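Local coordinates for protein 5'-Methylthioadenosine Nucleosidase (Arabidopsis thaliana, PDB 2H8G) that belongs to the phosphorylase superfamily of nucleosidases and phosphorylases and binds adenine in a pocket at the end of its central mixed beta-sheet, at residues A[124-136]-A[216-228]. Sequence-based numbering, arbitrary orientation.
Sequences GANIGDVFLVSDV and PVVFLKAVTDLVD. With ADE (adenine), chain C.
Phe131 and Lys221 form the hydrogen-bonded pair where strand 130-138 runs antiparallel to strand 217-226 in the central mixed sheet of the phosphorylase-superfamily fold, and the backbones are laced from Gly128 to Val133. Phe131 N donates to Lys221 O (2.8 Å) from above the carbonyl plane, and Lys221 N returns a bond to Phe131 O. Val223 extends the ladder into the type II turn Asn126-Asp129: Val223 N bonds to Asp129 O. Gly128 N donates almost straight to Val223 O (2.8 Å, 175° at the hydrogen). Toward Val133 the strands part; Val133 N reaches Phe219 O only weakly, and a water bridges Val133 O to Phe219 N.

Apolar contacts line both faces. Val130 CG2 meets Ala222 CB at 4.0 Å, on the side covered by helix 233-259. Leu132, with CG anti to the backbone N (chi1 -173°), brings CD1 tightly against Val218 CG1 (3.5 Å). On the other face Val133 CG2 lies against Phe219 CB (3.6 Å), and Phe131 CE1 approaches Val223 CG2. Lys221 lays CG against Val133 CG2; its chain then bends at chi2 (-75°) and leads away from strand 130-138, to a salt bridge with Asp200 and a hydrogen bond with Asn113.

Beyond the ladder, Ile127 CD1 is pressed against Asp225 CA at 3.3 Å and also touches Leu226, packing the turn behind the adenine-binding segment. Thr224 OG1, also bonded to Cys117 O, is hydrogen-bonded to Asp225 OD1, which probably helps to fix the carboxylate's rotation, and Asp225 OD2 accepts a nearly straight hydrogen bond from adenine N6 at 2.9 Å.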
ATOM      1  N   GLY A 124      15.804  -4.923 -23.886  1.00 25.05           N
ATOM      2  CA  GLY A 124      17.170  -5.310 -23.593  1.00 25.68           C
ATOM      3  C   GLY A 124      17.381  -6.159 -22.357  1.00 24.16           C
ATOM      4  O   GLY A 124      18.520  -6.403 -21.973  1.00 26.67           O
ATOM      5  N   ALA A 125      16.305  -6.617 -21.728  1.00 22.81           N
ATOM      6  CA  ALA A 125      16.446  -7.440 -20.531  1.00 24.00           C
ATOM      7  C   ALA A 125      16.657  -8.909 -20.872  1.00 22.78           C
ATOM      8  O   ALA A 125      16.087  -9.428 -21.833  1.00 23.50           O
ATOM      9  CB  ALA A 125      15.214  -7.287 -19.639  1.00 22.28           C
ATOM     10  N   ASN A 126      17.493  -9.569 -20.079  1.00 22.35           N
ATOM     11  CA  ASN A 126      17.782 -10.988 -20.244  1.00 23.05           C
ATOM     12  C   ASN A 126      17.668 -11.661 -18.880  1.00 21.93           C
ATOM     13  O   ASN A 126      17.920 -11.037 -17.854  1.00 21.12           O
ATOM     14  CB  ASN A 126      19.196 -11.192 -20.796  1.00 25.26           C
ATOM     15  CG  ASN A 126      19.344 -10.695 -22.219  1.00 29.08           C
ATOM     16  OD1 ASN A 126      18.642 -11.150 -23.122  1.00 32.37           O
ATOM     17  ND2 ASN A 126      20.258  -9.758 -22.427  1.00 32.76           N
ATOM     18  N   ILE A 127      17.284 -12.930 -18.873  1.00 21.45           N
ATOM     19  CA  ILE A 127      17.163 -13.677 -17.629  1.00 22.18           C
ATOM     20  C   ILE A 127      18.509 -13.633 -16.911  1.00 21.61           C
ATOM     21  O   ILE A 127      19.554 -13.860 -17.523  1.00 22.75           O
ATOM     22  CB  ILE A 127      16.791 -15.151 -17.898  1.00 23.43           C
ATOM     23  CG1 ILE A 127      15.423 -15.229 -18.577  1.00 25.59           C
ATOM     24  CG2 ILE A 127      16.790 -15.943 -16.593  1.00 25.14           C
ATOM     25  CD1 ILE A 127      14.284 -14.737 -17.716  1.00 25.72           C
ATOM     26  N   GLY A 128      18.484 -13.327 -15.619  1.00 21.12           N
ATOM     27  CA  GLY A 128      19.717 -13.276 -14.856  1.00 21.31           C
ATOM     28  C   GLY A 128      20.308 -11.892 -14.680  1.00 20.53           C
ATOM     29  O   GLY A 128      21.154 -11.690 -13.814  1.00 22.25           O
ATOM     30  N   ASP A 129      19.880 -10.936 -15.500  1.00 20.24           N
ATOM     31  CA  ASP A 129      20.391  -9.576 -15.388  1.00 21.13           C
ATOM     32  C   ASP A 129      19.943  -8.935 -14.084  1.00 19.25           C
ATOM     33  O   ASP A 129      18.798  -9.100 -13.667  1.00 18.94           O
ATOM     34  CB  ASP A 129      19.873  -8.683 -16.522  1.00 21.66           C
ATOM     35  CG  ASP A 129      20.491  -9.000 -17.861  1.00 23.97           C
ATOM     36  OD1 ASP A 129      21.572  -9.623 -17.901  1.00 25.12           O
ATOM     37  OD2 ASP A 129      19.894  -8.598 -18.881  1.00 24.41           O
ATOM     38  N   VAL A 130      20.852  -8.210 -13.440  1.00 19.87           N
ATOM     39  CA  VAL A 130      20.508  -7.491 -12.226  1.00 19.37           C
ATOM     40  C   VAL A 130      20.597  -6.027 -12.626  1.00 19.61           C
ATOM     41  O   VAL A 130      21.681  -5.514 -12.905  1.00 20.39           O
ATOM     42  CB  VAL A 130      21.474  -7.762 -11.070  1.00 19.96           C
ATOM     43  CG1 VAL A 130      21.028  -6.968  -9.844  1.00 20.26           C
ATOM     44  CG2 VAL A 130      21.504  -9.254 -10.757  1.00 20.09           C
ATOM     45  N   PHE A 131      19.440  -5.379 -12.674  1.00 17.21           N
ATOM     46  CA  PHE A 131      19.314  -3.981 -13.069  1.00 17.47           C
ATOM     47  C   PHE A 131      19.346  -2.972 -11.932  1.00 16.68           C
ATOM     48  O   PHE A 131      18.907  -3.253 -10.818  1.00 17.05           O
ATOM     49  CB  PHE A 131      17.980  -3.759 -13.791  1.00 17.06           C
ATOM     50  CG  PHE A 131      17.978  -4.138 -15.241  1.00 17.25           C
ATOM     51  CD1 PHE A 131      17.987  -5.472 -15.641  1.00 17.28           C
ATOM     52  CD2 PHE A 131      17.920  -3.148 -16.217  1.00 17.80           C
ATOM     53  CE1 PHE A 131      17.936  -5.807 -16.994  1.00 19.28           C
ATOM     54  CE2 PHE A 131      17.867  -3.477 -17.563  1.00 17.02           C
ATOM     55  CZ  PHE A 131      17.875  -4.806 -17.955  1.00 19.14           C
ATOM     56  N   LEU A 132      19.849  -1.782 -12.250  1.00 17.98           N
ATOM     57  CA  LEU A 132      19.853  -0.663 -11.319  1.00 19.83           C
ATOM     58  C   LEU A 132      18.716   0.165 -11.932  1.00 21.42           C
ATOM     59  O   LEU A 132      18.756   0.474 -13.119  1.00 25.69           O
ATOM     60  CB  LEU A 132      21.167   0.114 -11.403  1.00 22.39           C
ATOM     61  CG  LEU A 132      21.370   1.215 -10.362  1.00 26.52           C
ATOM     62  CD1 LEU A 132      21.412   0.607  -8.966  1.00 25.91           C
ATOM     63  CD2 LEU A 132      22.669   1.941 -10.661  1.00 25.45           C
ATOM     64  N   VAL A 133      17.705   0.508 -11.148  1.00 20.08           N
ATOM     65  CA  VAL A 133      16.568   1.261 -11.680  1.00 19.87           C
ATOM     66  C   VAL A 133      16.778   2.774 -11.763  1.00 19.30           C
ATOM     67  O   VAL A 133      17.293   3.383 -10.829  1.00 20.92           O
ATOM     68  CB  VAL A 133      15.302   0.980 -10.832  1.00 19.08           C
ATOM     69  CG1 VAL A 133      14.155   1.876 -11.275  1.00 19.13           C
ATOM     70  CG2 VAL A 133      14.912  -0.484 -10.965  1.00 19.07           C
ATOM     71  N   SER A 134      16.362   3.372 -12.881  1.00 20.10           N
ATOM     72  CA  SER A 134      16.480   4.817 -13.090  1.00 21.81           C
ATOM     73  C   SER A 134      15.318   5.552 -12.418  1.00 20.94           C
ATOM     74  O   SER A 134      15.525   6.447 -11.599  1.00 21.62           O
ATOM     75  CB  SER A 134      16.502   5.138 -14.590  1.00 22.47           C
ATOM     76  OG  SER A 134      15.413   4.540 -15.272  1.00 27.11           O
ATOM     77  N   ASP A 135      14.097   5.183 -12.791  1.00 22.22           N
ATOM     78  CA  ASP A 135      12.901   5.760 -12.190  1.00 21.59           C
ATOM     79  C   ASP A 135      11.843   4.674 -12.110  1.00 19.80           C
ATOM     80  O   ASP A 135      11.994   3.604 -12.701  1.00 17.58           O
ATOM     81  CB  ASP A 135      12.381   6.978 -12.971  1.00 24.03           C
ATOM     82  CG  ASP A 135      12.206   6.712 -14.449  1.00 26.18           C
ATOM     83  OD1 ASP A 135      12.017   5.545 -14.841  1.00 29.87           O
ATOM     84  OD2 ASP A 135      12.239   7.693 -15.223  1.00 31.22           O
ATOM     85  N   VAL A 136      10.774   4.951 -11.378  1.00 17.96           N
ATOM     86  CA  VAL A 136       9.732   3.962 -11.179  1.00 16.85           C
ATOM     87  C   VAL A 136       8.335   4.553 -11.295  1.00 18.16           C
ATOM     88  O   VAL A 136       8.116   5.719 -10.985  1.00 18.44           O
ATOM     89  CB  VAL A 136       9.911   3.304  -9.792  1.00 19.02           C
ATOM     90  CG1 VAL A 136       9.736   4.351  -8.692  1.00 18.71           C
ATOM     91  CG2 VAL A 136       8.945   2.151  -9.630  1.00 19.01           C
ATOM     92  N   PRO A 216      16.962   8.552   0.567  1.00 20.16           N
ATOM     93  CA  PRO A 216      17.400   8.103  -0.759  1.00 19.78           C
ATOM     94  C   PRO A 216      17.094   6.623  -0.951  1.00 20.60           C
ATOM     95  O   PRO A 216      17.260   5.829  -0.025  1.00 20.03           O
ATOM     96  CB  PRO A 216      18.904   8.364  -0.736  1.00 21.78           C
ATOM     97  CG  PRO A 216      19.036   9.528   0.200  1.00 22.83           C
ATOM     98  CD  PRO A 216      18.069   9.182   1.308  1.00 20.92           C
ATOM     99  N   VAL A 217      16.649   6.245  -2.146  1.00 18.42           N
ATOM    100  CA  VAL A 217      16.357   4.841  -2.398  1.00 19.74           C
ATOM    101  C   VAL A 217      16.924   4.371  -3.735  1.00 18.50           C
ATOM    102  O   VAL A 217      16.860   5.074  -4.747  1.00 19.36           O
ATOM    103  CB  VAL A 217      14.834   4.557  -2.342  1.00 21.18           C
ATOM    104  CG1 VAL A 217      14.110   5.373  -3.389  1.00 20.94           C
ATOM    105  CG2 VAL A 217      14.569   3.070  -2.554  1.00 22.43           C
ATOM    106  N   VAL A 218      17.508   3.177  -3.708  1.00 17.28           N
ATOM    107  CA  VAL A 218      18.093   2.552  -4.890  1.00 19.01           C
ATOM    108  C   VAL A 218      17.417   1.199  -5.071  1.00 18.52           C
ATOM    109  O   VAL A 218      16.924   0.614  -4.104  1.00 18.74           O
ATOM    110  CB  VAL A 218      19.619   2.359  -4.714  1.00 19.94           C
ATOM    111  CG1 VAL A 218      20.187   1.496  -5.837  1.00 26.45           C
ATOM    112  CG2 VAL A 218      20.306   3.721  -4.704  1.00 23.54           C
ATOM    113  N   PHE A 219      17.372   0.714  -6.308  1.00 16.95           N
ATOM    114  CA  PHE A 219      16.738  -0.566  -6.594  1.00 18.00           C
ATOM    115  C   PHE A 219      17.652  -1.526  -7.331  1.00 18.94           C
ATOM    116  O   PHE A 219      18.345  -1.140  -8.272  1.00 21.40           O
ATOM    117  CB  PHE A 219      15.481  -0.381  -7.457  1.00 18.43           C
ATOM    118  CG  PHE A 219      14.497   0.609  -6.907  1.00 17.58           C
ATOM    119  CD1 PHE A 219      14.708   1.974  -7.061  1.00 20.51           C
ATOM    120  CD2 PHE A 219      13.361   0.181  -6.226  1.00 18.77           C
ATOM    121  CE1 PHE A 219      13.800   2.901  -6.544  1.00 22.16           C
ATOM    122  CE2 PHE A 219      12.453   1.096  -5.707  1.00 21.09           C
ATOM    123  CZ  PHE A 219      12.672   2.456  -5.867  1.00 21.47           C
ATOM    124  N   LEU A 220      17.657  -2.778  -6.890  1.00 17.10           N
ATOM    125  CA  LEU A 220      18.423  -3.824  -7.554  1.00 17.07           C
ATOM    126  C   LEU A 220      17.341  -4.824  -7.929  1.00 17.43           C
ATOM    127  O   LEU A 220      16.719  -5.437  -7.058  1.00 17.66           O
ATOM    128  CB  LEU A 220      19.440  -4.460  -6.606  1.00 17.79           C
ATOM    129  CG  LEU A 220      20.530  -3.511  -6.104  1.00 19.89           C
ATOM    130  CD1 LEU A 220      21.425  -4.247  -5.120  1.00 19.89           C
ATOM    131  CD2 LEU A 220      21.345  -2.980  -7.281  1.00 21.33           C
ATOM    132  N   LYS A 221      17.094  -4.964  -9.225  1.00 16.44           N
ATOM    133  CA  LYS A 221      16.042  -5.857  -9.695  1.00 16.07           C
ATOM    134  C   LYS A 221      16.605  -6.912 -10.635  1.00 16.23           C
ATOM    135  O   LYS A 221      17.131  -6.595 -11.704  1.00 16.77           O
ATOM    136  CB  LYS A 221      14.949  -5.030 -10.384  1.00 17.51           C
ATOM    137  CG  LYS A 221      14.233  -4.063  -9.425  1.00 17.35           C
ATOM    138  CD  LYS A 221      13.268  -4.792  -8.493  1.00 16.70           C
ATOM    139  CE  LYS A 221      12.831  -3.904  -7.319  1.00 16.68           C
ATOM    140  NZ  LYS A 221      11.699  -4.506  -6.553  1.00 17.00           N
ATOM    141  N   ALA A 222      16.492  -8.168 -10.212  1.00 16.15           N
ATOM    142  CA  ALA A 222      17.015  -9.302 -10.966  1.00 17.14           C
ATOM    143  C   ALA A 222      15.923  -9.988 -11.785  1.00 15.25           C
ATOM    144  O   ALA A 222      14.909 -10.436 -11.246  1.00 16.19           O
ATOM    145  CB  ALA A 222      17.661 -10.289 -10.007  1.00 16.98           C
ATOM    146  N   VAL A 223      16.149 -10.072 -13.094  1.00 15.85           N
ATOM    147  CA  VAL A 223      15.185 -10.660 -14.024  1.00 16.50           C
ATOM    148  C   VAL A 223      15.069 -12.177 -13.959  1.00 16.88           C
ATOM    149  O   VAL A 223      16.022 -12.898 -14.259  1.00 18.12           O
ATOM    150  CB  VAL A 223      15.521 -10.248 -15.478  1.00 17.67           C
ATOM    151  CG1 VAL A 223      14.489 -10.818 -16.445  1.00 16.68           C
ATOM    152  CG2 VAL A 223      15.550  -8.730 -15.589  1.00 19.53           C
ATOM    153  N   THR A 224      13.887 -12.645 -13.574  1.00 17.43           N
ATOM    154  CA  THR A 224      13.612 -14.080 -13.477  1.00 17.32           C
ATOM    155  C   THR A 224      12.774 -14.593 -14.641  1.00 20.27           C
ATOM    156  O   THR A 224      12.718 -15.795 -14.892  1.00 20.09           O
ATOM    157  CB  THR A 224      12.853 -14.432 -12.182  1.00 19.25           C
ATOM    158  OG1 THR A 224      11.734 -13.547 -12.018  1.00 18.85           O
ATOM    159  CG2 THR A 224      13.773 -14.328 -10.979  1.00 20.75           C
ATOM    160  N   ASP A 225      12.118 -13.685 -15.353  1.00 18.46           N
ATOM    161  CA  ASP A 225      11.268 -14.095 -16.460  1.00 17.53           C
ATOM    162  C   ASP A 225      11.119 -12.983 -17.482  1.00 18.32           C
ATOM    163  O   ASP A 225      11.260 -11.803 -17.152  1.00 17.90           O
ATOM    164  CB  ASP A 225       9.885 -14.501 -15.938  1.00 18.58           C
ATOM    165  CG  ASP A 225       9.246 -13.425 -15.079  1.00 21.03           C
ATOM    166  OD1 ASP A 225       9.692 -13.232 -13.932  1.00 21.13           O
ATOM    167  OD2 ASP A 225       8.298 -12.763 -15.554  1.00 21.68           O
ATOM    168  N   LEU A 226      10.844 -13.370 -18.725  1.00 20.13           N
ATOM    169  CA  LEU A 226      10.662 -12.398 -19.799  1.00 20.22           C
ATOM    170  C   LEU A 226       9.172 -12.289 -20.109  1.00 21.45           C
ATOM    171  O   LEU A 226       8.553 -13.223 -20.624  1.00 20.90           O
ATOM    172  CB  LEU A 226      11.454 -12.826 -21.039  1.00 21.00           C
ATOM    173  CG  LEU A 226      12.964 -12.952 -20.814  1.00 20.55           C
ATOM    174  CD1 LEU A 226      13.636 -13.405 -22.108  1.00 23.83           C
ATOM    175  CD2 LEU A 226      13.537 -11.625 -20.343  1.00 24.85           C
ATOM    176  N   VAL A 227       8.598 -11.135 -19.781  1.00 20.74           N
ATOM    177  CA  VAL A 227       7.176 -10.899 -19.984  1.00 21.82           C
ATOM    178  C   VAL A 227       6.762 -11.025 -21.444  1.00 23.35           C
ATOM    179  O   VAL A 227       5.635 -11.421 -21.741  1.00 24.32           O
ATOM    180  CB  VAL A 227       6.776  -9.512 -19.438  1.00 19.76           C
ATOM    181  CG1 VAL A 227       5.279  -9.298 -19.592  1.00 23.84           C
ATOM    182  CG2 VAL A 227       7.167  -9.408 -17.969  1.00 22.30           C
ATOM    183  N   ASP A 228       7.672 -10.689 -22.350  1.00 23.92           N
ATOM    184  CA  ASP A 228       7.385 -10.793 -23.776  1.00 24.39           C
ATOM    185  C   ASP A 228       8.084 -12.011 -24.375  1.00 26.68           C
ATOM    186  O   ASP A 228       8.361 -12.066 -25.577  1.00 26.71           O
ATOM    187  CB  ASP A 228       7.796  -9.503 -24.502  1.00 25.57           C
ATOM    188  CG  ASP A 228       9.235  -9.100 -24.235  1.00 23.61           C
ATOM    189  OD1 ASP A 228       9.895  -9.736 -23.386  1.00 23.77           O
ATOM    190  OD2 ASP A 228       9.702  -8.133 -24.874  1.00 25.34           O
TER
HETATM  191  N9  ADE C 701       8.353 -10.800 -10.199  1.00 21.70           N
HETATM  192  C8  ADE C 701       8.995 -11.661 -11.021  1.00 22.24           C
HETATM  193  N7  ADE C 701       8.501 -11.683 -12.282  1.00 21.37           N
HETATM  194  C5  ADE C 701       7.478 -10.773 -12.248  1.00 19.54           C
HETATM  195  C6  ADE C 701       6.533 -10.293 -13.227  1.00 21.85           C
HETATM  196  N6  ADE C 701       6.540 -10.751 -14.473  1.00 20.62           N
HETATM  197  N1  ADE C 701       5.591  -9.320 -12.817  1.00 19.92           N
HETATM  198  C2  ADE C 701       5.596  -8.859 -11.522  1.00 20.55           C
HETATM  199  N3  ADE C 701       6.468  -9.264 -10.521  1.00 20.76           N
HETATM  200  C4  ADE C 701       7.372 -10.213 -10.962  1.00 19.72           C
HETATM  201  O   HOH W   1      18.364   2.437  -8.428  1.00 19.52           O